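PDB 4JZ5: Gp26 from Listeria phage P40, which probably cleaves the glycan strands of Listeria cell-wall peptidoglycan as a family 25 glycosyl hydrolase, the catalytic part of a phage endolysin. Local coordinates for residues Lys146-Trp156 and Val164-Tyr174. Numbering follows the deposited sequence. Where two conformers were deposited one is given.
Sequences KVGLYAGDSFW and VKHDLRWVARY
Strands 147-152 and 169-172 run parallel, their axes 4.6 Å apart at 18°. Backbone bonds run from Leu149 N-Leu168 O to Asp153 N-Ala172 O, the last tying the first turn of helix 153-158 to the neighbouring strand. At the N-terminal end of the contact, Asp167 grips Val147 twice: Asp167 N reaches Val147 O, and Asp167 OD2 takes Val147 N through the anti lone pair (2.9 Å) while also salt-bridging Lys140. Strand 147-152, helix 153-158 and strand 169-172 form a beta-alpha-beta unit of the barrel-like fold of family 25 hydrolases. On one sheet face, Tyr150 and Trp170 form an edge-to-face (T-shaped) pair, Tyr150 CD2 3.5 Å from Trp170 CD2, planes at 68°; Tyr150 OH hydrogen-bonds Gln193 OE1, Trp170 NE1 Asn210 OD1. On the other, Leu149 CB sits over the His166 ring centre, 3.6 Å from its centroid. His166 CG lies between backbone N and carbonyl carbon (chi1 60°), turning ND1 back to accept Leu168 N. Trp156 receives Val171 CG2 over one face; Trp156 CZ2 lies over the Arg169 guanidinium, 3.7 Å from Arg169 NH1. Asp162 OD1 accepts Trp156 NE1 and salt-bridges Arg169 NH1. In one Asp153 conformer, OD2 salt-bridges Arg173 NH1 (3.0 Å, a bent bond) and accepts Ser186 N.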
# COMPACT_ATOMS: atom_id res chain seq x y z
N LYS A 146 5.26 7.67 -8.34
CA LYS A 146 5.79 6.31 -8.32
C LYS A 146 4.72 5.30 -7.89
O LYS A 146 3.86 5.60 -7.06
CB LYS A 146 7.00 6.21 -7.41
CG LYS A 146 8.19 7.00 -7.92
CD LYS A 146 9.43 6.74 -7.08
CE LYS A 146 10.63 7.51 -7.58
NZ LYS A 146 11.06 7.09 -8.95
N VAL A 147 4.80 4.12 -8.47
CA VAL A 147 3.83 3.06 -8.19
C VAL A 147 4.59 1.77 -7.93
O VAL A 147 5.36 1.30 -8.77
CB VAL A 147 2.88 2.84 -9.38
CG1 VAL A 147 1.89 1.73 -9.07
CG2 VAL A 147 2.16 4.12 -9.74
N GLY A 148 4.34 1.18 -6.76
CA GLY A 148 4.90 -0.10 -6.39
C GLY A 148 3.88 -1.23 -6.42
O GLY A 148 2.74 -1.04 -6.83
N LEU A 149 4.33 -2.40 -5.98
CA LEU A 149 3.58 -3.64 -6.08
C LEU A 149 3.66 -4.36 -4.75
O LEU A 149 4.74 -4.49 -4.18
CB LEU A 149 4.17 -4.51 -7.19
CG LEU A 149 3.50 -5.86 -7.42
CD1 LEU A 149 2.05 -5.73 -7.85
CD2 LEU A 149 4.30 -6.63 -8.47
N TYR A 150 2.50 -4.83 -4.28
CA TYR A 150 2.38 -5.57 -3.03
C TYR A 150 1.76 -6.94 -3.27
O TYR A 150 0.75 -7.06 -3.96
CB TYR A 150 1.49 -4.81 -2.04
CG TYR A 150 1.01 -5.63 -0.86
CD1 TYR A 150 -0.14 -6.42 -0.95
CD2 TYR A 150 1.69 -5.59 0.36
CE1 TYR A 150 -0.58 -7.16 0.12
CE2 TYR A 150 1.25 -6.33 1.43
CZ TYR A 150 0.11 -7.11 1.31
OH TYR A 150 -0.38 -7.86 2.35
N ALA A 151 2.34 -7.95 -2.62
CA ALA A 151 1.72 -9.26 -2.46
C ALA A 151 2.46 -10.00 -1.35
O ALA A 151 3.55 -9.60 -0.91
CB ALA A 151 1.76 -10.05 -3.75
N GLY A 152 1.86 -11.08 -0.86
CA GLY A 152 2.58 -11.98 0.01
C GLY A 152 3.69 -12.71 -0.73
O GLY A 152 3.63 -12.91 -1.94
N ASP A 153 4.71 -13.07 0.05
CA ASP A 153 5.88 -13.82 -0.39
C ASP A 153 5.55 -14.94 -1.39
O ASP A 153 6.00 -14.92 -2.53
CB ASP A 153 6.54 -14.38 0.88
CG ASP A 153 7.91 -14.99 0.63
OD1 ASP A 153 8.38 -15.04 -0.52
OD2 ASP A 153 8.51 -15.43 1.63
N SER A 154 4.76 -15.91 -0.95
CA SER A 154 4.42 -17.08 -1.73
C SER A 154 3.65 -16.73 -3.01
O SER A 154 3.96 -17.23 -4.08
CB SER A 154 3.60 -18.05 -0.90
OG SER A 154 3.23 -19.18 -1.67
N PHE A 155 2.64 -15.88 -2.88
CA PHE A 155 1.87 -15.47 -4.05
C PHE A 155 2.78 -14.80 -5.07
O PHE A 155 2.69 -15.05 -6.28
CB PHE A 155 0.76 -14.50 -3.63
CG PHE A 155 -0.15 -14.12 -4.75
CD1 PHE A 155 0.22 -13.14 -5.65
CD2 PHE A 155 -1.36 -14.77 -4.93
CE1 PHE A 155 -0.62 -12.80 -6.69
CE2 PHE A 155 -2.20 -14.44 -5.99
CZ PHE A 155 -1.82 -13.44 -6.86
N TRP A 156 3.67 -13.93 -4.59
CA TRP A 156 4.59 -13.20 -5.46
C TRP A 156 5.42 -14.17 -6.28
O TRP A 156 5.54 -14.04 -7.50
CB TRP A 156 5.48 -12.32 -4.58
CG TRP A 156 6.39 -11.36 -5.29
CD1 TRP A 156 7.44 -11.68 -6.10
CD2 TRP A 156 6.37 -9.94 -5.20
NE1 TRP A 156 8.05 -10.53 -6.56
CE2 TRP A 156 7.42 -9.45 -6.01
CE3 TRP A 156 5.56 -9.02 -4.53
CZ2 TRP A 156 7.66 -8.09 -6.17
CZ3 TRP A 156 5.81 -7.67 -4.68
CH2 TRP A 156 6.85 -7.22 -5.49
N VAL A 164 7.28 -8.06 -13.10
CA VAL A 164 6.64 -6.75 -13.20
C VAL A 164 7.66 -5.65 -12.94
O VAL A 164 8.47 -5.76 -12.04
CB VAL A 164 5.47 -6.64 -12.20
CG1 VAL A 164 4.76 -5.31 -12.34
CG2 VAL A 164 4.47 -7.77 -12.41
N LYS A 165 7.62 -4.60 -13.76
CA LYS A 165 8.48 -3.44 -13.58
C LYS A 165 7.73 -2.36 -12.84
O LYS A 165 6.66 -1.92 -13.28
CB LYS A 165 8.92 -2.91 -14.94
CG LYS A 165 9.67 -3.93 -15.76
CD LYS A 165 9.95 -3.42 -17.16
CE LYS A 165 10.88 -4.34 -17.93
NZ LYS A 165 10.29 -5.69 -18.13
N HIS A 166 8.25 -1.94 -11.70
CA HIS A 166 7.56 -0.97 -10.85
C HIS A 166 8.58 -0.37 -9.89
O HIS A 166 9.77 -0.70 -9.94
CB HIS A 166 6.43 -1.63 -10.08
CG HIS A 166 6.91 -2.72 -9.20
ND1 HIS A 166 7.41 -2.49 -7.94
CD2 HIS A 166 7.10 -4.04 -9.45
CE1 HIS A 166 7.86 -3.62 -7.44
NE2 HIS A 166 7.67 -4.58 -8.33
N ASP A 167 8.10 0.50 -9.01
CA ASP A 167 8.99 1.34 -8.23
C ASP A 167 9.27 0.90 -6.80
O ASP A 167 10.09 1.55 -6.14
CB ASP A 167 8.42 2.76 -8.21
CG ASP A 167 8.35 3.36 -9.58
OD1 ASP A 167 9.40 3.33 -10.27
OD2 ASP A 167 7.28 3.83 -10.00
N LEU A 168 8.61 -0.12 -6.28
CA LEU A 168 8.87 -0.54 -4.90
C LEU A 168 8.27 -1.90 -4.58
O LEU A 168 7.08 -2.11 -4.75
CB LEU A 168 8.34 0.51 -3.93
CG LEU A 168 8.98 0.49 -2.54
CD1 LEU A 168 9.05 1.90 -1.95
CD2 LEU A 168 8.22 -0.42 -1.59
N ARG A 169 9.12 -2.82 -4.14
CA ARG A 169 8.69 -4.17 -3.76
C ARG A 169 8.19 -4.21 -2.32
O ARG A 169 8.97 -4.09 -1.37
CB ARG A 169 9.85 -5.15 -3.88
CG ARG A 169 10.44 -5.28 -5.28
CD ARG A 169 11.78 -6.00 -5.27
NE ARG A 169 11.72 -7.38 -4.78
CZ ARG A 169 11.51 -8.45 -5.53
NH1 ARG A 169 11.34 -8.35 -6.84
NH2 ARG A 169 11.47 -9.64 -4.96
N TRP A 170 6.88 -4.37 -2.17
CA TRP A 170 6.22 -4.41 -0.87
C TRP A 170 5.75 -5.85 -0.67
O TRP A 170 4.82 -6.31 -1.33
CB TRP A 170 5.08 -3.40 -0.88
CG TRP A 170 4.37 -3.22 0.43
CD1 TRP A 170 4.72 -3.73 1.65
CD2 TRP A 170 3.18 -2.48 0.63
NE1 TRP A 170 3.82 -3.34 2.59
CE2 TRP A 170 2.85 -2.57 2.00
CE3 TRP A 170 2.34 -1.74 -0.21
CZ2 TRP A 170 1.73 -1.97 2.53
CZ3 TRP A 170 1.22 -1.14 0.33
CH2 TRP A 170 0.92 -1.26 1.68
N VAL A 171 6.44 -6.57 0.21
CA VAL A 171 6.26 -8.01 0.34
C VAL A 171 5.80 -8.36 1.75
O VAL A 171 6.41 -7.91 2.73
CB VAL A 171 7.55 -8.77 0.02
CG1 VAL A 171 7.29 -10.27 0.01
CG2 VAL A 171 8.12 -8.33 -1.33
N ALA A 172 4.75 -9.16 1.84
CA ALA A 172 4.23 -9.60 3.13
C ALA A 172 4.74 -10.98 3.51
O ALA A 172 4.74 -11.91 2.70
CB ALA A 172 2.72 -9.60 3.11
N ARG A 173 5.13 -11.10 4.77
CA ARG A 173 5.44 -12.40 5.37
C ARG A 173 5.33 -12.23 6.87
O ARG A 173 6.06 -11.43 7.45
CB ARG A 173 6.85 -12.87 5.01
CG ARG A 173 7.19 -14.27 5.55
CD ARG A 173 6.29 -15.34 4.96
NE ARG A 173 6.58 -16.67 5.50
CZ ARG A 173 7.54 -17.48 5.06
NH1 ARG A 173 8.33 -17.13 4.06
NH2 ARG A 173 7.71 -18.66 5.64
N TYR A 174 4.41 -12.96 7.50
CA TYR A 174 4.03 -12.68 8.88
C TYR A 174 4.62 -13.64 9.91
O TYR A 174 4.65 -13.29 11.09
CB TYR A 174 2.52 -12.73 9.05
CG TYR A 174 1.72 -11.78 8.19
CD1 TYR A 174 2.28 -10.64 7.63
CD2 TYR A 174 0.38 -12.03 7.95
CE1 TYR A 174 1.52 -9.78 6.87
CE2 TYR A 174 -0.38 -11.17 7.19
CZ TYR A 174 0.19 -10.06 6.64
OH TYR A 174 -0.61 -9.23 5.89
O HOH W 1 9.93 5.62 -11.66